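Local coordinates for ABC transporter substrate binding protein (Ribose) (Agrobacterium vitis S4, PDB 4WT7), which binds d-allitol and probably serves as the carbohydrate-binding component of an ABC transporter, at residues Ser38-Asp43 / Ala70-Gly75; Trp105-Arg110 / Ser123-Asn128; Pro115-Asp120 / Gln284-Leu289; Leu191-Pro196 / Ser224-Pro229; Asn197-Ala202 / Pro229-Thr234. All blocks are in the same frame, centred on the assembly; numbering follows the deposited sequence.

Contact 1 (Ser38-Asp43 / Ala70-Gly75); sequences STAGTD and AGRSDG
Thr-39 and Ala-40 give their carbonyl oxygens to the loop at Ala-70 to Arg-72, where two neighbouring parallel strands of one lobe of this periplasmic binding protein, 34-39 and 64-69, run out into loops at their C-terminal ends. The backbone bonds come first. Ala-70 N donates to Thr-39 O at 3.0 Å, carrying the sheet pairing one step further. Arg-72 N then reaches Ala-40 O at 2.8 Å, lying in the plane of that carbonyl, though the N-H is bent to 138°. Both donors belong to a type I' beta turn from Ala-70 to Ser-73, with helix 74-87 following directly.

Van der Waals contacts sit beside these bonds. The methyl of Ala-70 rests on Ala-40 O, and Ala-40 CB lies 3.9 Å above the plane of the Arg-72 guanidinium, over its centre. Arg-72 folds back at its second torsion (chi2 -74°), which takes its aliphatic part past Ala-40 O and the CA of Gly-41 and sets the guanidinium over that methyl.

The polar end of Arg-72 belongs to the allitol pocket: it touches the sugar alcohol, and NH2 makes a salt bridge with Asp-47. Asp-43 OD1 stays 4.5 Å from Arg-72 NE, well out of the guanidinium plane, and a water joins the two. That water accepts from Arg-72 NE, in the guanidinium plane, at 2.9 Å and also takes the N-H of Asp-43.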
# COMPACT_ATOMS: atom_id res chain seq x y z
N SER A 38 5.91 -6.79 -13.48
CA SER A 38 6.98 -6.79 -12.48
C SER A 38 6.49 -6.24 -11.15
O SER A 38 5.97 -5.13 -11.09
CB SER A 38 8.16 -5.92 -12.95
OG SER A 38 9.17 -5.76 -11.95
N THR A 39 6.65 -7.02 -10.07
CA THR A 39 6.25 -6.57 -8.73
C THR A 39 7.46 -6.56 -7.80
O THR A 39 8.34 -7.40 -7.93
CB THR A 39 5.14 -7.46 -8.14
OG1 THR A 39 4.71 -6.93 -6.89
CG2 THR A 39 5.59 -8.87 -7.92
N ALA A 40 7.52 -5.59 -6.87
CA ALA A 40 8.57 -5.59 -5.87
C ALA A 40 8.50 -6.88 -5.01
O ALA A 40 9.52 -7.42 -4.61
CB ALA A 40 8.47 -4.37 -4.98
N GLY A 41 7.29 -7.37 -4.72
CA GLY A 41 7.14 -8.63 -3.98
C GLY A 41 5.72 -9.16 -4.05
O GLY A 41 4.87 -8.55 -4.70
N THR A 42 5.47 -10.29 -3.38
CA THR A 42 4.13 -10.81 -3.21
C THR A 42 3.90 -11.34 -1.78
O THR A 42 3.12 -12.27 -1.62
CB THR A 42 3.91 -12.05 -4.10
OG1 THR A 42 5.00 -12.97 -3.88
CG2 THR A 42 3.84 -11.66 -5.55
N ASP A 43 4.58 -10.79 -0.78
CA ASP A 43 4.67 -11.46 0.51
C ASP A 43 3.53 -11.11 1.46
O ASP A 43 3.54 -11.54 2.61
CB ASP A 43 6.00 -11.10 1.20
CG ASP A 43 5.90 -9.82 2.00
OD1 ASP A 43 5.39 -8.83 1.44
OD2 ASP A 43 6.28 -9.82 3.20
N ALA A 70 10.09 -9.80 -7.54
CA ALA A 70 11.42 -9.50 -7.01
C ALA A 70 11.69 -10.10 -5.62
O ALA A 70 12.81 -10.02 -5.14
CB ALA A 70 11.64 -8.03 -7.00
N GLY A 71 10.69 -10.69 -4.99
CA GLY A 71 10.84 -11.24 -3.64
C GLY A 71 11.40 -10.21 -2.66
O GLY A 71 12.07 -10.54 -1.67
N ARG A 72 11.13 -8.94 -2.97
CA ARG A 72 11.45 -7.81 -2.11
C ARG A 72 12.95 -7.59 -1.97
O ARG A 72 13.41 -7.09 -0.97
CB ARG A 72 10.79 -7.98 -0.76
CG ARG A 72 9.32 -7.67 -0.77
CD ARG A 72 9.11 -6.20 -0.85
NE ARG A 72 7.72 -5.85 -1.07
CZ ARG A 72 7.27 -4.60 -1.18
NH1 ARG A 72 8.12 -3.57 -1.11
NH2 ARG A 72 5.97 -4.40 -1.34
N SER A 73 13.68 -8.00 -2.99
CA SER A 73 15.07 -7.63 -3.15
C SER A 73 15.17 -6.46 -4.14
O SER A 73 14.57 -6.50 -5.22
CB SER A 73 15.83 -8.85 -3.69
OG SER A 73 17.12 -8.51 -4.12
N ASP A 74 15.91 -5.41 -3.79
CA ASP A 74 16.11 -4.32 -4.73
C ASP A 74 16.98 -4.78 -5.91
O ASP A 74 16.74 -4.40 -7.04
CB ASP A 74 16.68 -3.07 -4.04
CG ASP A 74 15.62 -2.34 -3.21
OD1 ASP A 74 14.41 -2.55 -3.44
OD2 ASP A 74 16.00 -1.55 -2.32
N GLY A 75 17.98 -5.61 -5.63
CA GLY A 75 18.83 -6.13 -6.68
C GLY A 75 18.07 -6.96 -7.68
O GLY A 75 18.29 -6.84 -8.89
O HOH W 1 12.04 -5.27 -4.25
O HOH W 2 5.82 -8.09 -0.87

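Contact 2 (Trp105-Arg110 / Ser123-Asn128); sequences WLKRAR and SSHSLN
His-125 O takes a hydrogen bond from Arg-110 NH2 at 2.9 Å, and the N-H points almost straight at it (165°). The oxygen lies in the guanidinium plane, yet the nitrogen stands well above the carbonyl plane. Bends at chi2 and chi3 curl the arginine back, and its CG and CD also rest on the same oxygen. NH2 has a second partner, a water held only weakly by Ser-124 O. One guanidinium face is covered by Leu-127, whose CG lies 3.7 Å above the plane toward the rim.

The imidazole of His-125 lies against the helix. Lys-107 CB sits over the ring centre, 3.6 Å from the centroid, in a CH-pi contact, while the rest of the lysine runs on past CE1 until NZ meets Asp-111 in a salt bridge. Leu-106 fills the other end of the contact, with CD1 3.7 Å from Ser-123 OG. That hydroxyl accepts from His-125 N and bonds Asp-103 of the same helix.

Ser-123 and Ser-126 each form an ST turn, and a type I beta turn spans them. Helix 99-111 is the crossover helix of the beta-alpha-beta unit 91-95/116-119 in a Rossmann-like lobe, packed here on the loop toward strand 129-131.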
# COMPACT_ATOMS: atom_id res chain seq x y z
N TRP A 105 15.08 2.59 -14.21
CA TRP A 105 14.79 1.47 -15.08
C TRP A 105 13.50 1.68 -15.81
O TRP A 105 13.36 1.27 -16.96
CB TRP A 105 14.86 0.17 -14.29
CG TRP A 105 16.21 0.11 -13.74
CD1 TRP A 105 16.59 0.26 -12.44
CD2 TRP A 105 17.41 0.02 -14.51
NE1 TRP A 105 17.96 0.21 -12.34
CE2 TRP A 105 18.49 0.08 -13.60
CE3 TRP A 105 17.68 -0.10 -15.87
CZ2 TRP A 105 19.82 -0.01 -14.02
CZ3 TRP A 105 19.00 -0.18 -16.28
CH2 TRP A 105 20.05 -0.12 -15.35
N LEU A 106 12.55 2.31 -15.15
CA LEU A 106 11.33 2.69 -15.84
C LEU A 106 11.71 3.70 -16.96
O LEU A 106 11.16 3.65 -18.07
CB LEU A 106 10.38 3.36 -14.87
CG LEU A 106 9.94 2.56 -13.63
CD1 LEU A 106 8.89 3.34 -12.87
CD2 LEU A 106 9.45 1.20 -13.99
N LYS A 107 12.65 4.59 -16.68
CA LYS A 107 13.09 5.55 -17.71
C LYS A 107 13.74 4.80 -18.91
O LYS A 107 13.40 5.05 -20.07
CB LYS A 107 14.06 6.60 -17.14
CG LYS A 107 14.59 7.61 -18.20
CD LYS A 107 15.59 8.61 -17.57
CE LYS A 107 15.79 9.86 -18.48
NZ LYS A 107 16.25 9.41 -19.84
N ARG A 108 14.64 3.88 -18.59
CA ARG A 108 15.32 3.09 -19.59
C ARG A 108 14.31 2.37 -20.47
O ARG A 108 14.46 2.29 -21.67
CB ARG A 108 16.26 2.10 -18.88
CG ARG A 108 17.01 1.17 -19.77
CD ARG A 108 18.02 1.91 -20.67
NE ARG A 108 19.17 2.45 -19.93
CZ ARG A 108 20.26 1.74 -19.62
NH1 ARG A 108 20.38 0.47 -19.98
NH2 ARG A 108 21.24 2.32 -18.96
N ALA A 109 13.25 1.85 -19.87
CA ALA A 109 12.24 1.10 -20.62
C ALA A 109 11.56 2.05 -21.65
O ALA A 109 11.47 1.76 -22.85
CB ALA A 109 11.22 0.52 -19.66
N ARG A 110 11.09 3.19 -21.18
CA ARG A 110 10.50 4.20 -22.07
C ARG A 110 11.47 4.59 -23.21
O ARG A 110 11.07 4.73 -24.38
CB ARG A 110 10.14 5.45 -21.25
CG ARG A 110 9.12 5.21 -20.19
CD ARG A 110 7.78 4.80 -20.80
NE ARG A 110 7.36 5.71 -21.84
CZ ARG A 110 6.77 6.89 -21.63
NH1 ARG A 110 6.43 7.64 -22.66
NH2 ARG A 110 6.50 7.31 -20.41
N SER A 123 5.69 7.76 -10.89
CA SER A 123 6.84 8.05 -11.71
C SER A 123 6.49 8.98 -12.86
O SER A 123 5.46 8.83 -13.48
CB SER A 123 7.36 6.76 -12.28
OG SER A 123 8.41 7.01 -13.21
N SER A 124 7.39 9.92 -13.15
CA SER A 124 7.35 10.71 -14.37
C SER A 124 7.42 9.87 -15.63
O SER A 124 7.06 10.34 -16.73
CB SER A 124 8.57 11.63 -14.39
OG SER A 124 8.29 12.78 -13.64
N HIS A 125 7.95 8.66 -15.49
CA HIS A 125 8.22 7.79 -16.63
C HIS A 125 7.07 6.82 -16.84
O HIS A 125 7.04 6.07 -17.83
CB HIS A 125 9.53 7.05 -16.43
CG HIS A 125 10.66 7.97 -16.12
ND1 HIS A 125 10.99 9.03 -16.94
CD2 HIS A 125 11.48 8.06 -15.04
CE1 HIS A 125 11.97 9.72 -16.39
NE2 HIS A 125 12.30 9.14 -15.25
N SER A 126 6.11 6.85 -15.94
CA SER A 126 4.94 6.05 -16.12
C SER A 126 3.91 6.83 -16.92
O SER A 126 3.75 8.01 -16.66
CB SER A 126 4.35 5.69 -14.77
OG SER A 126 3.19 4.89 -14.93
N LEU A 127 3.21 6.17 -17.85
CA LEU A 127 2.08 6.75 -18.59
C LEU A 127 0.81 6.77 -17.76
O LEU A 127 -0.12 7.54 -18.03
CB LEU A 127 1.81 5.93 -19.85
CG LEU A 127 2.97 6.14 -20.84
CD1 LEU A 127 3.00 5.07 -21.91
CD2 LEU A 127 2.82 7.52 -21.41
N ASN A 128 0.73 5.89 -16.77
CA ASN A 128 -0.46 5.83 -15.98
C ASN A 128 -0.22 5.04 -14.70
O ASN A 128 0.31 3.94 -14.73
CB ASN A 128 -1.57 5.20 -16.83
CG ASN A 128 -2.80 4.84 -16.03
OD1 ASN A 128 -3.01 3.67 -15.68
ND2 ASN A 128 -3.60 5.83 -15.72
O HOH W 3 5.14 9.67 -19.40

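Contact 3 (Pro115-Asp120 / Gln284-Leu289); sequences PVLTID and QNVALL. With X9X (D-allitol), chain C.
Leu-117 is the bump here, and the surface of helix 275-290 at 284-289 supplies the hollow. The leucine's CG stands anti to its carbonyl carbon (chi1 -73°), which carries both methyls to the helix. CD2 drops between Asn-285 and Val-286, 3.8 Å from Asn-285 CB and equally near the backbone N of Val-286. Both methyls touch Val-286 CG2, and Leu-117 CD1 goes on to Leu-289 CD2 at 4.2 Å. Leu-117 crosses Asn-285 at about a right angle; the amide's ND2 bonds Asn-128 instead.

One turn along the helix, Leu-289 CD2 fits against the ring of Pro-115, 3.6 Å from its CB, just ahead of the strand. No hydrogen bond links the two segments.

Asp-120, at the far end, belongs to the ligand site. Its OD2 accepts a hydrogen bond from OAB of the bound allitol at a modelled 2.4 Å, a doubtfully short length, and OD1 is held by Thr-131.

Strand 116-119 and the helix segment run nearly antiparallel, at 161° with 9.6 Å between axes. Val-286 also reaches strand 91-95, and Val-116 points away from this helix to pack on helix 99-111, so helices cover both faces of the parallel sheet.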
# COMPACT_ATOMS: atom_id res chain seq x y z
N PRO A 115 6.22 1.24 -23.60
CA PRO A 115 5.21 1.84 -22.73
C PRO A 115 5.30 1.26 -21.30
O PRO A 115 5.33 0.03 -21.11
CB PRO A 115 3.90 1.41 -23.38
CG PRO A 115 4.22 1.12 -24.75
CD PRO A 115 5.61 0.59 -24.76
N VAL A 116 5.31 2.16 -20.31
CA VAL A 116 5.36 1.79 -18.92
C VAL A 116 4.11 2.28 -18.22
O VAL A 116 3.74 3.44 -18.37
CB VAL A 116 6.59 2.43 -18.25
CG1 VAL A 116 6.51 2.32 -16.72
CG2 VAL A 116 7.83 1.79 -18.80
N LEU A 117 3.43 1.38 -17.52
CA LEU A 117 2.40 1.76 -16.56
C LEU A 117 2.78 1.28 -15.17
O LEU A 117 3.62 0.40 -15.01
CB LEU A 117 1.03 1.15 -16.94
CG LEU A 117 0.35 1.82 -18.14
CD1 LEU A 117 1.08 1.41 -19.46
CD2 LEU A 117 -1.14 1.48 -18.18
N THR A 118 2.18 1.86 -14.15
CA THR A 118 2.48 1.42 -12.80
C THR A 118 1.24 1.21 -11.92
O THR A 118 0.14 1.64 -12.24
CB THR A 118 3.40 2.43 -12.10
OG1 THR A 118 2.81 3.72 -12.18
CG2 THR A 118 4.79 2.48 -12.74
N ILE A 119 1.47 0.52 -10.81
CA ILE A 119 0.54 0.48 -9.69
C ILE A 119 1.29 0.95 -8.44
O ILE A 119 2.34 0.40 -8.09
CB ILE A 119 -0.05 -0.93 -9.49
CG1 ILE A 119 -0.79 -1.34 -10.77
CG2 ILE A 119 -0.97 -0.97 -8.24
CD1 ILE A 119 -1.05 -2.79 -10.90
N ASP A 120 0.76 1.99 -7.82
CA ASP A 120 1.37 2.60 -6.64
C ASP A 120 2.80 3.07 -6.89
O ASP A 120 3.68 2.86 -6.07
CB ASP A 120 1.35 1.63 -5.45
CG ASP A 120 0.02 1.57 -4.78
OD1 ASP A 120 -0.82 2.46 -5.03
OD2 ASP A 120 -0.17 0.64 -3.95
N GLN A 284 -6.38 -3.25 -17.98
CA GLN A 284 -7.38 -2.59 -18.79
C GLN A 284 -6.72 -1.39 -19.46
O GLN A 284 -6.89 -1.16 -20.66
CB GLN A 284 -8.61 -2.14 -17.97
CG GLN A 284 -9.62 -3.26 -17.64
CD GLN A 284 -10.48 -3.70 -18.85
OE1 GLN A 284 -11.21 -2.90 -19.44
NE2 GLN A 284 -10.38 -4.98 -19.21
N ASN A 285 -5.96 -0.61 -18.67
CA ASN A 285 -5.37 0.61 -19.20
C ASN A 285 -4.25 0.32 -20.20
O ASN A 285 -4.05 1.08 -21.15
CB ASN A 285 -4.93 1.56 -18.07
CG ASN A 285 -6.11 2.26 -17.43
OD1 ASN A 285 -7.25 2.11 -17.87
ND2 ASN A 285 -5.86 3.03 -16.38
N VAL A 286 -3.53 -0.79 -20.02
CA VAL A 286 -2.57 -1.19 -21.03
C VAL A 286 -3.26 -1.46 -22.38
O VAL A 286 -2.81 -0.98 -23.43
CB VAL A 286 -1.79 -2.42 -20.62
CG1 VAL A 286 -1.01 -2.96 -21.81
CG2 VAL A 286 -0.86 -2.11 -19.43
N ALA A 287 -4.32 -2.26 -22.37
CA ALA A 287 -5.09 -2.53 -23.58
C ALA A 287 -5.58 -1.22 -24.22
O ALA A 287 -5.31 -0.97 -25.39
CB ALA A 287 -6.26 -3.44 -23.26
N LEU A 288 -6.28 -0.39 -23.45
CA LEU A 288 -6.65 0.94 -23.95
C LEU A 288 -5.47 1.70 -24.60
O LEU A 288 -5.60 2.24 -25.70
CB LEU A 288 -7.23 1.80 -22.82
CG LEU A 288 -8.61 1.43 -22.30
CD1 LEU A 288 -8.92 2.25 -21.03
CD2 LEU A 288 -9.65 1.70 -23.40
N LEU A 289 -4.33 1.77 -23.92
CA LEU A 289 -3.16 2.42 -24.51
C LEU A 289 -2.76 1.79 -25.85
O LEU A 289 -2.56 2.50 -26.84
CB LEU A 289 -1.97 2.40 -23.58
CG LEU A 289 -0.73 3.01 -24.21
CD1 LEU A 289 -0.87 4.51 -24.31
CD2 LEU A 289 0.50 2.66 -23.45
OAA X9X C . 5.10 -0.58 0.24
CAG X9X C . 4.46 -1.23 1.27
CAI X9X C . 2.97 -1.31 1.25
OAC X9X C . 2.37 -0.06 1.52
CAK X9X C . 2.48 -1.96 -0.01
OAE X9X C . 3.16 -3.16 -0.09
CAL X9X C . 0.99 -2.32 0.08
OAF X9X C . 0.73 -3.12 1.18
CAJ X9X C . 0.00 -1.18 -0.03
OAD X9X C . -0.20 -0.49 1.16
CAH X9X C . 0.25 -0.20 -1.16
OAB X9X C . -0.90 0.43 -1.67

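Contact 4 (Leu191-Pro196 / Ser224-Pro229); sequences LRDVIP and SAWDIP. With X9X (D-allitol), chain C.
Trp-226 reaches from the ligand to Asp-193 and Ile-195. Its CB lies 3.4 Å from OAD of the allitol, and CG is 3.6 Å from the sugar alcohol's OAC. CG sits between the backbone N and the carbonyl carbon (chi1 57°), which folds the indole back over its own chain. CD2 and CE3 come next, near CAI and OAF of the ligand. Along the pyrrole side, NE1 donates to Asp-193 OD2 at 2.8 Å; the N-H is bent to 144° and the oxygen is tilted 23° from the ring plane. On the benzo side, CZ2 and CH2 end against Ile-195, whose CG1 approaches CH2 to 3.4 Å with CD1 close behind.

The two faces of the indole have different neighbours. Allitol CAI lies over one, offset toward the rim. Pro-229 CD covers the centre of the opposite face, 3.4 Å above the plane, so the ring is sandwiched between the ligand and the first turn of helix 227-240.

Asp-193 fixes the ring's rotation and is itself well held. OD2 also accepts from a water bound to Ala-225 N, while OD1 takes the N-H of Gly-160. The CB of Asp-193 leans on Pro-229 CG at 3.7 Å.

A second shell thus positions a pocket tryptophan. An aromatic ring with its face turned to the carbons of the ligand, together with carboxylates such as Asp-120 and Asp-251 binding the hydroxyls, is characteristic of the sugar sites of periplasmic binding proteins.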
# COMPACT_ATOMS: atom_id res chain seq x y z
N LEU A 191 9.30 4.89 14.08
CA LEU A 191 9.78 3.54 13.88
C LEU A 191 9.87 3.22 12.41
O LEU A 191 9.19 3.82 11.58
CB LEU A 191 8.84 2.54 14.56
CG LEU A 191 8.60 2.79 16.04
CD1 LEU A 191 7.68 1.74 16.64
CD2 LEU A 191 9.95 2.85 16.80
N ARG A 192 10.71 2.26 12.06
CA ARG A 192 10.81 1.83 10.69
C ARG A 192 10.31 0.41 10.57
O ARG A 192 10.94 -0.53 11.06
CB ARG A 192 12.24 2.03 10.18
CG ARG A 192 12.56 3.54 9.89
CD ARG A 192 14.04 3.72 9.57
NE ARG A 192 14.84 3.24 10.69
CZ ARG A 192 16.11 2.87 10.62
NH1 ARG A 192 16.78 2.95 9.47
NH2 ARG A 192 16.72 2.43 11.72
N ASP A 193 9.12 0.26 9.95
CA ASP A 193 8.56 -1.05 9.70
C ASP A 193 9.39 -1.68 8.63
O ASP A 193 10.13 -0.98 7.90
CB ASP A 193 7.05 -1.03 9.28
CG ASP A 193 6.66 0.20 8.44
OD1 ASP A 193 7.21 1.30 8.67
OD2 ASP A 193 5.74 0.07 7.58
N VAL A 194 9.29 -3.00 8.53
CA VAL A 194 10.12 -3.72 7.55
C VAL A 194 9.33 -4.73 6.74
O VAL A 194 8.25 -5.15 7.11
CB VAL A 194 11.25 -4.52 8.24
CG1 VAL A 194 12.37 -3.59 8.70
CG2 VAL A 194 10.70 -5.35 9.39
N ILE A 195 9.94 -5.14 5.63
CA ILE A 195 9.47 -6.31 4.88
C ILE A 195 10.71 -7.06 4.44
O ILE A 195 11.65 -6.45 4.00
CB ILE A 195 8.71 -5.92 3.61
CG1 ILE A 195 7.39 -5.24 3.97
CG2 ILE A 195 8.39 -7.14 2.73
CD1 ILE A 195 6.81 -4.53 2.78
N PRO A 196 10.72 -8.39 4.58
CA PRO A 196 9.66 -9.22 5.18
C PRO A 196 9.79 -9.32 6.71
O PRO A 196 10.38 -8.42 7.29
CB PRO A 196 9.83 -10.57 4.47
CG PRO A 196 11.33 -10.64 4.19
CD PRO A 196 11.79 -9.20 3.98
N SER A 224 0.37 3.38 10.99
CA SER A 224 1.20 2.76 9.97
C SER A 224 0.57 3.06 8.63
O SER A 224 -0.63 3.29 8.55
CB SER A 224 1.20 1.25 10.20
OG SER A 224 1.60 0.99 11.53
N ALA A 225 1.37 2.99 7.57
CA ALA A 225 0.91 3.40 6.24
C ALA A 225 0.20 2.25 5.52
O ALA A 225 -0.48 2.46 4.50
CB ALA A 225 2.09 3.92 5.41
N TRP A 226 0.38 1.04 6.05
CA TRP A 226 -0.27 -0.16 5.57
C TRP A 226 -0.47 -1.06 6.78
O TRP A 226 0.09 -0.80 7.83
CB TRP A 226 0.55 -0.85 4.47
CG TRP A 226 1.93 -1.21 4.89
CD1 TRP A 226 2.91 -0.37 5.34
CD2 TRP A 226 2.50 -2.51 4.87
NE1 TRP A 226 4.06 -1.07 5.63
CE2 TRP A 226 3.84 -2.39 5.34
CE3 TRP A 226 2.04 -3.76 4.49
CZ2 TRP A 226 4.69 -3.49 5.46
CZ3 TRP A 226 2.89 -4.84 4.60
CH2 TRP A 226 4.19 -4.71 5.09
N ASP A 227 -1.21 -2.14 6.64
CA ASP A 227 -1.83 -2.74 7.82
C ASP A 227 -1.15 -3.99 8.42
O ASP A 227 -1.55 -4.45 9.48
CB ASP A 227 -3.34 -2.91 7.61
CG ASP A 227 -3.72 -4.03 6.64
OD1 ASP A 227 -2.81 -4.68 6.06
OD2 ASP A 227 -4.95 -4.24 6.48
N ILE A 228 -0.10 -4.50 7.78
CA ILE A 228 0.62 -5.63 8.34
C ILE A 228 1.45 -5.24 9.57
O ILE A 228 1.45 -5.99 10.56
CB ILE A 228 1.43 -6.35 7.23
CG1 ILE A 228 0.47 -6.78 6.10
CG2 ILE A 228 2.15 -7.55 7.77
CD1 ILE A 228 -0.80 -7.53 6.58
N PRO A 229 2.13 -4.07 9.54
CA PRO A 229 2.74 -3.62 10.81
C PRO A 229 1.65 -3.35 11.86
O PRO A 229 1.82 -3.64 13.07
CB PRO A 229 3.44 -2.32 10.44
CG PRO A 229 3.66 -2.43 8.94
CD PRO A 229 2.54 -3.26 8.39
OAA X9X C . 5.10 -0.58 0.24
CAG X9X C . 4.46 -1.23 1.27
CAI X9X C . 2.97 -1.31 1.25
OAC X9X C . 2.37 -0.06 1.52
CAK X9X C . 2.48 -1.96 -0.01
OAE X9X C . 3.16 -3.16 -0.09
CAL X9X C . 0.99 -2.32 0.08
OAF X9X C . 0.73 -3.12 1.18
CAJ X9X C . 0.00 -1.18 -0.03
OAD X9X C . -0.20 -0.49 1.16
CAH X9X C . 0.25 -0.20 -1.16
OAB X9X C . -0.90 0.43 -1.67
O HOH W 4 4.42 2.33 7.59

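Contact 5 (Asn197-Ala202 / Pro229-Thr234); sequences NTVQDA and PQLGAT
Helices 198-202 and 229-234 cross at -42° with only 7.3 Å between their axes, and Val-199 and Gly-232 bring their CA atoms to 4.4 Å. Gly-232 makes this closeness possible: with no side chain between the backbones, its CA lies 3.7 Å from Val-199 O and 4.0 Å from Ala-202 CB. The methyl of Ala-202 points toward the other helix and rests 3.5 Å from Pro-229 O, with Pro-229 CA and CB beside it.

Thr-198 and Val-199 flank this core. Thr-198 has CG2 anti to its own backbone N, and the methyl meets CD and CG of the Pro-229 ring, both at 3.7 Å; its hydroxyl turns to Val-194 O instead. Val-199 divides its branches: CG1 lies 4.0 Å from the CA of Gly-232, and CG2 touches Leu-231 CD2. The segments share no hydrogen bond, and at the centre small groups, Gly-232 and Ala-202, fit closely together.

On the far side of helix 227-240, Gln-230 and Thr-234 face the sheet, where Gln-230 NE2 bonds Ala-269 O and Thr-234 OG1 meets the hydroxyl of Thr-247. Leu-231 also packs on helix 254-260, so helix 227-240 lies between that helix and helix 198-212, with strands 246-249 and 267-272 behind it.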
# COMPACT_ATOMS: atom_id res chain seq x y z
N ASN A 197 9.22 -10.35 7.36
CA ASN A 197 9.24 -10.43 8.83
C ASN A 197 8.46 -9.28 9.45
O ASN A 197 8.72 -8.86 10.58
CB ASN A 197 10.67 -10.39 9.40
CG ASN A 197 10.72 -10.77 10.89
OD1 ASN A 197 10.02 -11.68 11.33
ND2 ASN A 197 11.51 -10.04 11.68
N THR A 198 7.51 -8.74 8.69
CA THR A 198 6.88 -7.49 9.09
C THR A 198 6.19 -7.62 10.47
O THR A 198 6.40 -6.77 11.37
CB THR A 198 5.86 -7.09 8.07
OG1 THR A 198 6.49 -6.99 6.78
CG2 THR A 198 5.19 -5.77 8.45
N VAL A 199 5.36 -8.66 10.63
CA VAL A 199 4.56 -8.83 11.85
C VAL A 199 5.44 -9.00 13.11
O VAL A 199 5.30 -8.25 14.09
CB VAL A 199 3.55 -9.99 11.71
CG1 VAL A 199 2.88 -10.29 13.06
CG2 VAL A 199 2.50 -9.67 10.66
N GLN A 200 6.38 -9.96 13.06
CA GLN A 200 7.24 -10.26 14.20
C GLN A 200 8.05 -9.05 14.60
O GLN A 200 8.21 -8.76 15.78
CB GLN A 200 8.14 -11.47 13.88
CG GLN A 200 7.32 -12.75 13.62
CD GLN A 200 8.17 -14.02 13.48
OE1 GLN A 200 9.41 -13.96 13.29
NE2 GLN A 200 7.51 -15.20 13.59
N ASP A 201 8.53 -8.31 13.60
CA ASP A 201 9.31 -7.10 13.82
C ASP A 201 8.49 -5.97 14.42
O ASP A 201 8.97 -5.25 15.30
CB ASP A 201 9.89 -6.60 12.49
CG ASP A 201 10.65 -5.30 12.67
OD1 ASP A 201 11.83 -5.38 13.07
OD2 ASP A 201 10.05 -4.21 12.49
N ALA A 202 7.27 -5.78 13.91
CA ALA A 202 6.42 -4.71 14.39
C ALA A 202 6.01 -5.01 15.85
O ALA A 202 6.03 -4.14 16.73
CB ALA A 202 5.18 -4.57 13.48
N PRO A 229 2.13 -4.07 9.54
CA PRO A 229 2.74 -3.62 10.81
C PRO A 229 1.65 -3.35 11.86
O PRO A 229 1.82 -3.64 13.07
CB PRO A 229 3.44 -2.32 10.44
CG PRO A 229 3.66 -2.43 8.94
CD PRO A 229 2.54 -3.26 8.39
N GLN A 230 0.52 -2.82 11.39
CA GLN A 230 -0.62 -2.62 12.27
C GLN A 230 -0.95 -3.92 13.00
O GLN A 230 -1.18 -3.92 14.20
CB GLN A 230 -1.84 -2.09 11.52
CG GLN A 230 -3.05 -1.75 12.39
CD GLN A 230 -4.29 -1.38 11.56
OE1 GLN A 230 -4.29 -1.50 10.32
NE2 GLN A 230 -5.34 -0.94 12.24
N LEU A 231 -0.97 -5.03 12.27
CA LEU A 231 -1.28 -6.35 12.83
C LEU A 231 -0.28 -6.71 13.95
O LEU A 231 -0.67 -7.09 15.04
CB LEU A 231 -1.22 -7.41 11.73
CG LEU A 231 -1.50 -8.88 12.07
CD1 LEU A 231 -2.79 -9.01 12.87
CD2 LEU A 231 -1.56 -9.71 10.75
N GLY A 232 1.02 -6.59 13.67
CA GLY A 232 2.03 -6.73 14.71
C GLY A 232 1.82 -5.83 15.92
O GLY A 232 1.88 -6.29 17.06
N ALA A 233 1.61 -4.54 15.67
CA ALA A 233 1.30 -3.55 16.68
C ALA A 233 0.15 -3.98 17.59
O ALA A 233 0.28 -3.94 18.82
CB ALA A 233 0.97 -2.22 16.01
N THR A 234 -0.96 -4.37 16.98
CA THR A 234 -2.19 -4.69 17.68
C THR A 234 -1.94 -5.88 18.62
O THR A 234 -2.26 -5.84 19.82
CB THR A 234 -3.30 -4.99 16.65
OG1 THR A 234 -3.46 -3.83 15.83
CG2 THR A 234 -4.63 -5.32 17.33

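The five contacts divide between the two lobes of the binding protein, each built on its own sheet. Contacts 1, 2 and 3 belong to the lobe with the parallel sheet; contacts 4 and 5 belong to the other, sharing Pro-229 and helix 227-240, their centres 7 Å apart. Along the chain contact 1 closes first, contacts 2 and 3 alternate their segments, and contacts 4 and 5 are nested inside the long loop that contact 3 closes. Centres of contacts 3 and 4 are 27 Å apart, yet both touch the allitol. Contacts 1 and 4 meet directly, Ile-195 packing on Asp-43 and Arg-72, consistent with lobes closed around the ligand.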